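Local structure of putative periplasmic or exported protein (Salmonella enterica subsp. enterica serovar Typhimurium, 4GQZ) at residues L124-G130 with H143-D149. The protein probably binds copper in the periplasm and contributes to copper resistance. Numbering follows the deposited sequence.
Sequences LPRNMEG and HAIATSD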
# COMPACT_ATOMS: atom_id res chain seq x y z
N LEU B 124 -5.44 -8.95 3.55
CA LEU B 124 -5.93 -10.04 2.71
C LEU B 124 -5.81 -9.68 1.23
O LEU B 124 -5.89 -8.50 0.86
CB LEU B 124 -7.39 -10.33 3.07
CG LEU B 124 -7.70 -10.81 4.50
CD1 LEU B 124 -9.18 -10.96 4.70
CD2 LEU B 124 -7.02 -12.15 4.76
N PRO B 125 -5.63 -10.69 0.36
CA PRO B 125 -5.65 -10.45 -1.09
C PRO B 125 -6.98 -9.82 -1.47
O PRO B 125 -8.00 -10.15 -0.86
CB PRO B 125 -5.55 -11.85 -1.70
CG PRO B 125 -5.08 -12.76 -0.59
CD PRO B 125 -5.52 -12.13 0.70
N ARG B 126 -6.98 -8.92 -2.45
CA ARG B 126 -8.21 -8.28 -2.89
C ARG B 126 -9.02 -9.18 -3.81
O ARG B 126 -8.48 -10.10 -4.42
CB ARG B 126 -7.88 -6.96 -3.61
CG ARG B 126 -7.32 -5.90 -2.67
CD ARG B 126 -7.01 -4.59 -3.39
NE ARG B 126 -6.60 -3.56 -2.44
CZ ARG B 126 -7.43 -2.88 -1.66
NH1 ARG B 126 -8.74 -3.12 -1.68
NH2 ARG B 126 -6.96 -1.95 -0.84
N ASN B 127 -10.32 -8.92 -3.89
CA ASN B 127 -11.21 -9.66 -4.78
C ASN B 127 -11.26 -11.16 -4.53
O ASN B 127 -11.41 -11.94 -5.46
CB ASN B 127 -10.88 -9.37 -6.25
CG ASN B 127 -11.09 -7.91 -6.59
OD1 ASN B 127 -12.16 -7.36 -6.34
ND2 ASN B 127 -10.07 -7.28 -7.14
N MSE B 128 -11.15 -11.56 -3.26
CA MSE B 128 -11.40 -12.95 -2.92
C MSE B 128 -12.73 -13.05 -2.17
O MSE B 128 -13.27 -12.04 -1.72
CB MSE B 128 -10.26 -13.54 -2.07
CG MSE B 128 -10.00 -12.80 -0.76
SE MSE B 128 -9.42 -13.95 0.74
CE MSE B 128 -11.13 -14.79 1.15
N GLU B 129 -13.25 -14.26 -2.09
CA GLU B 129 -14.40 -14.58 -1.26
C GLU B 129 -13.95 -15.75 -0.40
O GLU B 129 -13.15 -16.58 -0.84
CB GLU B 129 -15.58 -15.03 -2.13
CG GLU B 129 -15.88 -14.12 -3.30
CD GLU B 129 -17.08 -14.58 -4.11
OE1 GLU B 129 -17.98 -13.75 -4.35
OE2 GLU B 129 -17.10 -15.76 -4.52
N GLY B 130 -14.44 -15.83 0.83
CA GLY B 130 -14.05 -16.95 1.66
C GLY B 130 -14.71 -16.97 3.01
O GLY B 130 -15.84 -16.48 3.18
N HIS B 143 -17.72 -16.65 9.68
CA HIS B 143 -18.53 -15.77 8.86
C HIS B 143 -17.95 -15.68 7.47
O HIS B 143 -16.74 -15.73 7.29
CB HIS B 143 -18.55 -14.37 9.49
CG HIS B 143 -19.73 -13.55 9.11
ND1 HIS B 143 -19.85 -12.94 7.88
CD2 HIS B 143 -20.84 -13.22 9.80
CE1 HIS B 143 -20.99 -12.26 7.83
NE2 HIS B 143 -21.61 -12.42 8.99
N ALA B 144 -18.82 -15.55 6.48
CA ALA B 144 -18.40 -15.38 5.12
C ALA B 144 -17.74 -14.01 5.03
O ALA B 144 -18.18 -13.07 5.69
CB ALA B 144 -19.60 -15.46 4.19
N ILE B 145 -16.68 -13.91 4.25
CA ILE B 145 -16.06 -12.61 4.03
C ILE B 145 -15.77 -12.44 2.55
O ILE B 145 -15.76 -13.40 1.77
CB ILE B 145 -14.75 -12.45 4.82
CG1 ILE B 145 -13.71 -13.48 4.36
CG2 ILE B 145 -15.00 -12.53 6.33
CD1 ILE B 145 -12.29 -13.14 4.80
N ALA B 146 -15.56 -11.19 2.15
CA ALA B 146 -15.14 -10.91 0.78
C ALA B 146 -14.29 -9.66 0.79
O ALA B 146 -14.39 -8.86 1.71
CB ALA B 146 -16.34 -10.75 -0.14
N THR B 147 -13.43 -9.50 -0.21
CA THR B 147 -12.50 -8.37 -0.22
C THR B 147 -12.56 -7.59 -1.54
O THR B 147 -11.53 -7.15 -2.09
CB THR B 147 -11.06 -8.84 0.04
OG1 THR B 147 -10.71 -9.85 -0.90
CG2 THR B 147 -10.93 -9.43 1.45
N SER B 148 -13.77 -7.44 -2.06
CA SER B 148 -13.97 -6.63 -3.25
C SER B 148 -14.04 -5.15 -2.84
O SER B 148 -14.03 -4.84 -1.65
CB SER B 148 -15.24 -7.05 -3.96
OG SER B 148 -16.36 -6.45 -3.34
N ASP B 149 -14.11 -4.25 -3.81
CA ASP B 149 -14.12 -2.82 -3.47
C ASP B 149 -15.36 -2.36 -2.70
O ASP B 149 -15.32 -1.32 -2.05
CB ASP B 149 -13.92 -1.95 -4.72
CG ASP B 149 -12.52 -2.04 -5.25
OD1 ASP B 149 -11.62 -2.45 -4.48
OD2 ASP B 149 -12.31 -1.71 -6.44
O HOH W 1 -10.59 -4.64 -3.12
O HOH W 2 -13.49 -4.92 -6.20
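T147 and the 125-128 turn meet at the open end of an antiparallel beta hairpin, strands 129-136 and 139-146, where the chain arrives from strand 120-125. The hydroxyl of buried T147 bonds to this turn twice: OG1 donates to P125 O at 2.7 Å, in the carbonyl plane and on a lone pair, and accepts the amide of M128, N to OG1 2.9 Å, along a nearly straight N-H (166°). With chi1 at 55°, OG1 sits between the backbone N and the carbonyl carbon of T147, facing the turn, while CG2 is directed to L124, lying 4.0 Å from L124 CB. The backbone of T147 is gripped as well: its N donates to M128 O, and its O receives N127 N at 2.8 Å from above the carbonyl plane. Beyond this, the hairpin pairing proper begins, with G130 and I145 joined by two backbone hydrogen bonds and E129 facing A146 as a non-hydrogen-bonded pair.

The apolar side is close-packed. L124 CD1 meets I145 CD1 at 3.8 Å, the two side chains crossing at about a right angle, and V99 and L66 of neighbouring strands continue this layer. M128, a selenomethionine whose side chain bends at chi2 and chi3, brings CE more loosely to the same I145 methyl.

Toward R126, N127 and D149 the contact loosens and water takes over. R126 and D149 have opposite charges but form no salt bridge; R126 NH1 and NE are hydrogen-bonded to S44 O and G61 O. One water bridges N127 OD1 and D149 N. Another lies at the edge of the guanidinium, in its plane, accepting from R126 NH1 at 2.8 Å and donating to both T147 O and D149 OD1.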